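Local coordinates for protein deoxyribose-phosphate aldolase (Toxoplasma gondii, PDB 4EIV) that belongs to the deoxyribose-phosphate aldolase family and folds as a closed barrel of eight parallel beta strands wrapped by helices, at residues R24-F29 / D248-M253; F30-L35 / A45-I50; E73-K76 / E80-G83. One frame throughout, in Å; residues are numbered along the deposited sequence. Where two conformers were deposited one is given.

Contact 1 of 3, residues R24-F29 / D248-M253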
loop_
_atom_site.group_PDB
_atom_site.type_symbol
_atom_site.label_atom_id
_atom_site.label_comp_id
_atom_site.label_asym_id
_atom_site.label_seq_id
_atom_site.Cartn_x
_atom_site.Cartn_y
_atom_site.Cartn_z
ATOM N N ARG A 24 -7.648 -9.245 -1.191
ATOM C CA ARG A 24 -6.191 -9.328 -1.379
ATOM C C ARG A 24 -5.451 -8.363 -0.462
ATOM O O ARG A 24 -4.416 -8.685 0.115
ATOM C CB ARG A 24 -5.814 -9.089 -2.839
ATOM C CG ARG A 24 -4.303 -9.130 -3.092
ATOM C CD ARG A 24 -3.710 -10.495 -2.803
ATOM N NE ARG A 24 -2.255 -10.524 -2.903
ATOM C CZ ARG A 24 -1.412 -10.378 -1.888
ATOM N NH1 ARG A 24 -1.850 -10.112 -0.654
ATOM N NH2 ARG A 24 -0.117 -10.483 -2.107
ATOM N N THR A 25 -5.998 -7.157 -0.354
ATOM C CA THR A 25 -5.469 -6.144 0.527
ATOM C C THR A 25 -5.492 -6.610 1.985
ATOM O O THR A 25 -4.513 -6.483 2.704
ATOM C CB THR A 25 -6.291 -4.843 0.384
ATOM O OG1 THR A 25 -6.132 -4.310 -0.940
ATOM C CG2 THR A 25 -5.833 -3.785 1.392
ATOM N N LEU A 26 -6.625 -7.126 2.422
ATOM C CA LEU A 26 -6.735 -7.622 3.795
ATOM C C LEU A 26 -5.772 -8.785 4.083
ATOM O O LEU A 26 -5.241 -8.865 5.177
ATOM C CB LEU A 26 -8.201 -7.965 4.120
ATOM C CG LEU A 26 -9.117 -6.741 4.271
ATOM C CD1 LEU A 26 -10.556 -7.130 4.214
ATOM C CD2 LEU A 26 -8.801 -5.939 5.544
ATOM N N LEU A 27 -5.565 -9.678 3.119
ATOM C CA LEU A 27 -4.626 -10.790 3.316
ATOM C C LEU A 27 -3.237 -10.243 3.638
ATOM O O LEU A 27 -2.516 -10.795 4.453
ATOM C CB LEU A 27 -4.550 -11.716 2.104
ATOM C CG LEU A 27 -5.784 -12.579 1.828
ATOM C CD1 LEU A 27 -5.665 -13.222 0.446
ATOM C CD2 LEU A 27 -5.990 -13.658 2.929
ATOM N N ASN A 28 -2.862 -9.138 2.995
ATOM C CA ASN A 28 -1.564 -8.515 3.207
ATOM C C ASN A 28 -1.374 -7.920 4.623
ATOM O O ASN A 28 -0.255 -7.609 5.009
ATOM C CB ASN A 28 -1.375 -7.406 2.163
ATOM C CG ASN A 28 -0.032 -6.708 2.272
ATOM O OD1 ASN A 28 1.016 -7.324 2.215
ATOM N ND2 ASN A 28 -0.072 -5.384 2.410
ATOM N N PHE A 29 -2.482 -7.738 5.348
ATOM C CA PHE A 29 -2.481 -7.194 6.713
ATOM C C PHE A 29 -2.828 -8.219 7.787
ATOM O O PHE A 29 -2.731 -7.918 8.984
ATOM C CB PHE A 29 -3.561 -6.111 6.872
ATOM C CG PHE A 29 -3.460 -4.976 5.903
ATOM C CD1 PHE A 29 -2.231 -4.447 5.540
ATOM C CD2 PHE A 29 -4.624 -4.387 5.404
ATOM C CE1 PHE A 29 -2.158 -3.377 4.658
ATOM C CE2 PHE A 29 -4.548 -3.303 4.527
ATOM C CZ PHE A 29 -3.307 -2.799 4.169
ATOM N N ASP A 248 -14.956 -1.774 6.442
ATOM C CA ASP A 248 -15.284 -0.474 7.015
ATOM C C ASP A 248 -14.044 0.109 7.715
ATOM O O ASP A 248 -13.773 1.312 7.646
ATOM C CB ASP A 248 -16.458 -0.580 8.001
ATOM C CG ASP A 248 -17.808 -0.700 7.322
ATOM O OD1 ASP A 248 -18.611 -1.555 7.735
ATOM O OD2 ASP A 248 -18.093 0.080 6.391
ATOM N N PHE A 249 -13.287 -0.745 8.387
ATOM C CA PHE A 249 -12.087 -0.280 9.065
ATOM C C PHE A 249 -11.019 0.270 8.114
ATOM O O PHE A 249 -10.278 1.170 8.491
ATOM C CB PHE A 249 -11.516 -1.361 9.993
ATOM C CG PHE A 249 -12.363 -1.627 11.212
ATOM C CD1 PHE A 249 -12.520 -0.648 12.188
ATOM C CD2 PHE A 249 -12.971 -2.858 11.411
ATOM C CE1 PHE A 249 -13.272 -0.883 13.316
ATOM C CE2 PHE A 249 -13.718 -3.109 12.552
ATOM C CZ PHE A 249 -13.894 -2.121 13.503
ATOM N N LEU A 250 -10.894 -0.291 6.900
ATOM C CA LEU A 250 -9.925 0.254 5.938
ATOM C C LEU A 250 -10.260 1.696 5.600
ATOM O O LEU A 250 -9.375 2.534 5.527
ATOM C CB LEU A 250 -9.893 -0.568 4.653
ATOM C CG LEU A 250 -9.373 -1.999 4.775
ATOM C CD1 LEU A 250 -9.580 -2.773 3.462
ATOM C CD2 LEU A 250 -7.924 -1.991 5.170
ATOM N N MET A 251 -11.536 1.968 5.339
ATOM C CA MET A 251 -11.969 3.325 5.034
ATOM C C MET A 251 -11.774 4.265 6.206
ATOM O O MET A 251 -11.342 5.415 6.022
ATOM C CB MET A 251 -13.428 3.336 4.581
ATOM C CG MET A 251 -13.637 2.624 3.262
ATOM S SD MET A 251 -12.731 3.346 1.873
ATOM C CE MET A 251 -13.769 4.750 1.440
ATOM N N GLN A 252 -12.085 3.795 7.416
ATOM C CA GLN A 252 -11.849 4.595 8.615
ATOM C C GLN A 252 -10.366 4.950 8.761
ATOM O O GLN A 252 -10.029 6.094 9.030
ATOM C CB GLN A 252 -12.326 3.856 9.871
ATOM C CG GLN A 252 -12.094 4.645 11.146
ATOM C CD GLN A 252 -12.621 3.990 12.407
ATOM O OE1 GLN A 252 -12.959 2.812 12.419
ATOM N NE2 GLN A 252 -12.700 4.768 13.484
ATOM N N MET A 253 -9.494 3.966 8.563
ATOM C CA MET A 253 -8.062 4.214 8.662
ATOM C C MET A 253 -7.596 5.250 7.631
ATOM O O MET A 253 -6.842 6.152 7.964
ATOM C CB MET A 253 -7.285 2.927 8.444
ATOM C CG MET A 253 -7.289 1.990 9.613
ATOM S SD MET A 253 -6.305 2.605 11.014
ATOM C CE MET A 253 -4.645 2.619 10.457
#
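At the N-terminal end of the barrel strands, L250 of helix 243-257 reaches across to L26 and F29, where helix 17-27 gives way to the first strand. The leucine fork supplies everything the second segment brings to the contact, and its two branches divide the work. CD1 of L250 packs against CD2 of L26 at 3.9 Å, while CD2 of L250 meets CE2 of F29 at 3.7 Å, with F29 in one of its two deposited conformers. L26 CD2 lies within 4.1 Å of CG and both methyls of L250. The bond from CA to CB of L250 points toward 24-29, and the first torsion, with CG anti to the carbonyl carbon (chi1 -66°), places the fork between L26 and F29. In this beta/alpha barrel the two helices lie near the seam where the first and last strands pair: F29 shares backbone hydrogen bonds with V269, and its ring makes an edge-to-face contact with F267. The turn that delivers F29 is held by F29 N bonding to L26 O at 3.0 Å, and T25 O stands 3.4 Å above the ring plane, offset toward the rim. T25 contributes a more distant methyl, CG2, 4.4 Å from CD1 of L250, while its OG1 hydrogen-bonds to F21 O. P259 of the second subunit packs on R24 and N28, and W286 of that subunit packs on M251.

Contact 2 of 3, residues F30-L35 / A45-I50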
loop_
_atom_site.group_PDB
_atom_site.type_symbol
_atom_site.label_atom_id
_atom_site.label_comp_id
_atom_site.label_asym_id
_atom_site.label_seq_id
_atom_site.Cartn_x
_atom_site.Cartn_y
_atom_site.Cartn_z
ATOM N N PHE A 30 -3.224 -9.418 7.376
ATOM C CA PHE A 30 -3.880 -10.330 8.306
ATOM C C PHE A 30 -2.999 -11.139 9.209
ATOM O O PHE A 30 -1.970 -11.671 8.790
ATOM C CB PHE A 30 -4.831 -11.272 7.513
ATOM C CG PHE A 30 -6.051 -11.739 8.276
ATOM C CD1 PHE A 30 -7.154 -10.917 8.381
ATOM C CD2 PHE A 30 -6.107 -12.979 8.877
ATOM C CE1 PHE A 30 -8.265 -11.325 9.052
ATOM C CE2 PHE A 30 -7.242 -13.389 9.565
ATOM C CZ PHE A 30 -8.304 -12.549 9.658
ATOM N N GLU A 31 -3.445 -11.232 10.463
ATOM C CA GLU A 31 -2.818 -12.082 11.474
ATOM C C GLU A 31 -3.944 -12.931 12.063
ATOM O O GLU A 31 -4.819 -12.426 12.756
ATOM C CB GLU A 31 -2.114 -11.227 12.529
ATOM C CG GLU A 31 -0.898 -10.499 11.984
ATOM C CD GLU A 31 -0.237 -9.568 12.953
ATOM O OE1 GLU A 31 -0.902 -9.071 13.867
ATOM O OE2 GLU A 31 0.979 -9.324 12.799
ATOM N N VAL A 32 -3.917 -14.226 11.768
ATOM C CA VAL A 32 -4.985 -15.117 12.197
ATOM C C VAL A 32 -4.744 -15.634 13.618
ATOM O O VAL A 32 -3.619 -15.940 13.983
ATOM C CB VAL A 32 -5.148 -16.298 11.197
ATOM C CG1 VAL A 32 -3.932 -17.227 11.187
ATOM C CG2 VAL A 32 -6.459 -17.057 11.441
ATOM N N ALA A 33 -5.813 -15.703 14.397
ATOM C CA ALA A 33 -5.757 -16.169 15.766
ATOM C C ALA A 33 -5.929 -17.681 15.898
ATOM O O ALA A 33 -6.802 -18.268 15.272
ATOM C CB ALA A 33 -6.852 -15.469 16.585
ATOM N N ALA A 34 -5.106 -18.291 16.743
ATOM C CA ALA A 34 -5.268 -19.685 17.179
ATOM C C ALA A 34 -4.820 -19.668 18.653
ATOM O O ALA A 34 -3.777 -20.214 19.004
ATOM C CB ALA A 34 -4.437 -20.646 16.327
ATOM N N LEU A 35 -5.642 -19.018 19.484
ATOM C CA LEU A 35 -5.309 -18.629 20.860
ATOM C C LEU A 35 -6.071 -19.274 21.985
ATOM O O LEU A 35 -5.785 -18.969 23.145
ATOM C CB LEU A 35 -5.550 -17.101 21.012
ATOM C CG LEU A 35 -4.615 -16.200 20.217
ATOM C CD1 LEU A 35 -5.144 -14.770 20.120
ATOM C CD2 LEU A 35 -3.213 -16.250 20.830
ATOM N N ALA A 45 -2.054 -26.495 13.100
ATOM C CA ALA A 45 -1.597 -26.837 11.761
ATOM C C ALA A 45 -2.622 -26.400 10.713
ATOM O O ALA A 45 -2.255 -25.861 9.675
ATOM C CB ALA A 45 -1.334 -28.344 11.647
ATOM N N ALA A 46 -3.907 -26.635 10.983
ATOM C CA ALA A 46 -4.959 -26.302 10.011
ATOM C C ALA A 46 -4.998 -24.802 9.716
ATOM O O ALA A 46 -5.088 -24.372 8.570
ATOM C CB ALA A 46 -6.325 -26.792 10.504
ATOM N N VAL A 47 -4.898 -24.006 10.765
ATOM C CA VAL A 47 -4.904 -22.557 10.620
ATOM C C VAL A 47 -3.662 -22.097 9.858
ATOM O O VAL A 47 -3.749 -21.272 8.943
ATOM C CB VAL A 47 -4.971 -21.889 12.007
ATOM C CG1 VAL A 47 -4.662 -20.423 11.914
ATOM C CG2 VAL A 47 -6.336 -22.140 12.639
ATOM N N CYS A 48 -2.506 -22.631 10.239
ATOM C CA CYS A 48 -1.240 -22.257 9.613
ATOM C C CYS A 48 -1.168 -22.561 8.127
ATOM O O CYS A 48 -0.582 -21.797 7.370
ATOM C CB CYS A 48 -0.054 -22.917 10.319
ATOM S SG CYS A 48 0.312 -22.188 11.918
ATOM N N LYS A 49 -1.763 -23.674 7.715
ATOM C CA LYS A 49 -1.754 -24.055 6.309
ATOM C C LYS A 49 -2.493 -23.046 5.440
ATOM O O LYS A 49 -2.012 -22.688 4.363
ATOM C CB LYS A 49 -2.316 -25.461 6.151
ATOM C CG LYS A 49 -1.331 -26.511 6.637
ATOM C CD LYS A 49 -1.944 -27.888 6.771
ATOM C CE LYS A 49 -0.962 -28.860 7.408
ATOM N NZ LYS A 49 -1.568 -30.194 7.685
ATOM N N ILE A 50 -3.646 -22.571 5.909
ATOM C CA ILE A 50 -4.418 -21.560 5.159
ATOM C C ILE A 50 -3.713 -20.187 5.261
ATOM O O ILE A 50 -3.654 -19.444 4.291
ATOM C CB ILE A 50 -5.889 -21.482 5.597
ATOM C CG1 ILE A 50 -6.553 -22.855 5.445
ATOM C CG2 ILE A 50 -6.628 -20.393 4.807
ATOM C CD1 ILE A 50 -6.496 -23.444 4.047
#
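E31 OE2 is gripped by two salt bridges, from R268 NH1 and K154 NZ, while K235 NZ holds OE1, so that this buried carboxylate draws its basic partners from strands 267-271, 152-156 and 233-237; the next residue, V32, instead sends its side chain out to V47 on helix 41-52. V32 and A34 present an entirely apolar surface to the helix, and V47 is the helix side chain that answers both. CG1 of V47 comes up against the two methyls of V32 together, 3.8 Å from CG2 and 3.4 Å from CG1, the two CG1 methyls being pressed closer than methyl carbons normally sit. V32 CG1 occupies the crowded position between backbone N and carbonyl carbon (chi1 66°), while CG2 is anti to the N, a rotation that turns both branches to the helix side. In the beta-alpha-beta unit formed by strand 30-34, helix 41-52 and strand 59-62, V32, A34 and V47 join the first strand to the helix that follows it. The other branch of V47 lies toward the end of the strand: V47 CG2 is 4.4 Å from CB of A34, a looser approach than that to V32. V47 CG1 is anti to its own backbone N (chi1 167°), CG2 anti to the carbonyl carbon, a spread that lets one residue straddle two strand positions. Adjoining strand 59-62 widens the apolar layer, V60 touching V32 and V62 touching A34, and backbone hydrogen bonds tie V32 to its G59 and S61, while E31 is bonded to V269 and G271 on the other edge.

Contact 3 of 3, residues E73-K76 / E80-G83; sequences ELVK and EVAG
V81 fits closely against L74 and V75, whereas A82 meets V75 at the solvent-facing margin. In the close part the two methyls of V81 have separate targets. V81 CG1 touches CD2 of L74 at 3.9 Å, the two side chains crossing at about a right angle. V81 CG2 goes to the backbone of the other segment, 3.8 Å from CA of V75 and 3.9 Å from its N, with CB of V75 at 4.0 Å. The first torsion of V81 (chi1 -56°) explains this division: CG1 lies beside the backbone N of V81, and CG2 falls between N and carbonyl carbon. L74 meets V81 with CG anti to the backbone N (chi1 -178°), and is buried like V81. On the loose side, CG2 of V75 reaches only to CB of A82, at 4.2 Å, and A82 is exposed. CB of K76, the residue after V75, points away from the 80-83 turn. Both segments carry a tight backbone turn: K76 N bonds to E73 O at 2.9 Å, and G83 N bonds to E80 O at the same 2.9 Å within a 3-10 segment. R71 NH1 hydrogen-bonds to V81 O, linking helix 67-74 to the turn, while the bond of S77 OG to L74 O is a local one, made just after the first segment. The chain thus folds back on the C-terminal end of helix 67-74 before entering strand 85-90, forming the loop from helix to strand between successive beta/alpha units of a beta/alpha barrel.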
loop_
_atom_site.group_PDB
_atom_site.type_symbol
_atom_site.label_atom_id
_atom_site.label_comp_id
_atom_site.label_asym_id
_atom_site.label_seq_id
_atom_site.Cartn_x
_atom_site.Cartn_y
_atom_site.Cartn_z
ATOM N N GLU A 73 8.698 -28.245 14.073
ATOM C CA GLU A 73 7.990 -29.485 13.692
ATOM C C GLU A 73 7.022 -29.382 12.508
ATOM O O GLU A 73 7.200 -30.089 11.521
ATOM C CB GLU A 73 7.244 -30.068 14.901
ATOM C CG GLU A 73 6.563 -31.407 14.603
ATOM C CD GLU A 73 5.956 -32.068 15.830
ATOM O OE1 GLU A 73 6.301 -31.676 16.967
ATOM O OE2 GLU A 73 5.137 -32.995 15.656
ATOM N N LEU A 74 6.002 -28.524 12.596
ATOM C CA LEU A 74 5.046 -28.347 11.492
ATOM C C LEU A 74 5.719 -28.092 10.144
ATOM O O LEU A 74 5.270 -28.603 9.112
ATOM C CB LEU A 74 4.101 -27.190 11.808
ATOM C CG LEU A 74 2.998 -26.898 10.782
ATOM C CD1 LEU A 74 2.139 -28.117 10.494
ATOM C CD2 LEU A 74 2.143 -25.733 11.289
ATOM N N VAL A 75 6.811 -27.330 10.175
ATOM C CA VAL A 75 7.571 -26.970 8.978
ATOM C C VAL A 75 8.089 -28.207 8.201
ATOM O O VAL A 75 8.306 -28.136 6.984
ATOM C CB VAL A 75 8.718 -25.974 9.345
ATOM C CG1 VAL A 75 9.781 -26.668 10.178
ATOM C CG2 VAL A 75 9.328 -25.337 8.096
ATOM N N LYS A 76 8.240 -29.341 8.890
ATOM C CA LYS A 76 8.660 -30.596 8.243
ATOM C C LYS A 76 7.603 -31.139 7.274
ATOM O O LYS A 76 7.951 -31.796 6.297
ATOM C CB LYS A 76 8.988 -31.681 9.279
ATOM C CG LYS A 76 10.134 -31.349 10.216
ATOM C CD LYS A 76 10.273 -32.441 11.271
ATOM C CE LYS A 76 11.356 -32.136 12.290
ATOM N NZ LYS A 76 11.410 -33.174 13.361
ATOM N N GLU A 80 5.846 -24.233 3.878
ATOM C CA GLU A 80 5.371 -22.884 3.627
ATOM C C GLU A 80 5.180 -22.080 4.904
ATOM O O GLU A 80 5.181 -20.846 4.864
ATOM C CB GLU A 80 4.053 -22.886 2.828
ATOM C CG GLU A 80 2.812 -23.465 3.522
ATOM C CD GLU A 80 2.670 -24.986 3.434
ATOM O OE1 GLU A 80 3.647 -25.691 3.058
ATOM O OE2 GLU A 80 1.553 -25.473 3.756
ATOM N N VAL A 81 5.019 -22.764 6.042
ATOM C CA VAL A 81 4.799 -22.055 7.304
ATOM C C VAL A 81 6.008 -21.210 7.740
ATOM O O VAL A 81 5.867 -20.291 8.548
ATOM C CB VAL A 81 4.294 -22.962 8.453
ATOM C CG1 VAL A 81 3.012 -23.691 8.034
ATOM C CG2 VAL A 81 5.362 -23.918 8.960
ATOM N N ALA A 82 7.184 -21.503 7.192
ATOM C CA ALA A 82 8.374 -20.696 7.468
ATOM C C ALA A 82 8.161 -19.256 6.978
ATOM O O ALA A 82 8.783 -18.322 7.480
ATOM C CB ALA A 82 9.594 -21.305 6.790
ATOM N N GLY A 83 7.251 -19.093 6.019
ATOM C CA GLY A 83 6.966 -17.801 5.392
ATOM C C GLY A 83 5.923 -16.907 6.028
ATOM O O GLY A 83 5.552 -15.891 5.440
#

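From the N terminus, the chain leaves helix 17-27 at contact 1 and runs directly into strand 30-34, the first half of contact 2. That contact closes a short loop when helix 41-52 returns on the strand. Contact 3 follows in series, closing a still shorter loop between helix 67-74 and strand 85-90. Both are nested inside the long loop that contact 1 shuts much later, when helix 243-257 arrives. Contacts 2 and 3 touch, C48 CB lying 3.7 Å from L74 CD2, so helices 41-52 and 67-74 are joined side by side. Contact 1 joins contact 2 only through the chain, and its centre is about 26 Å from that of contact 3.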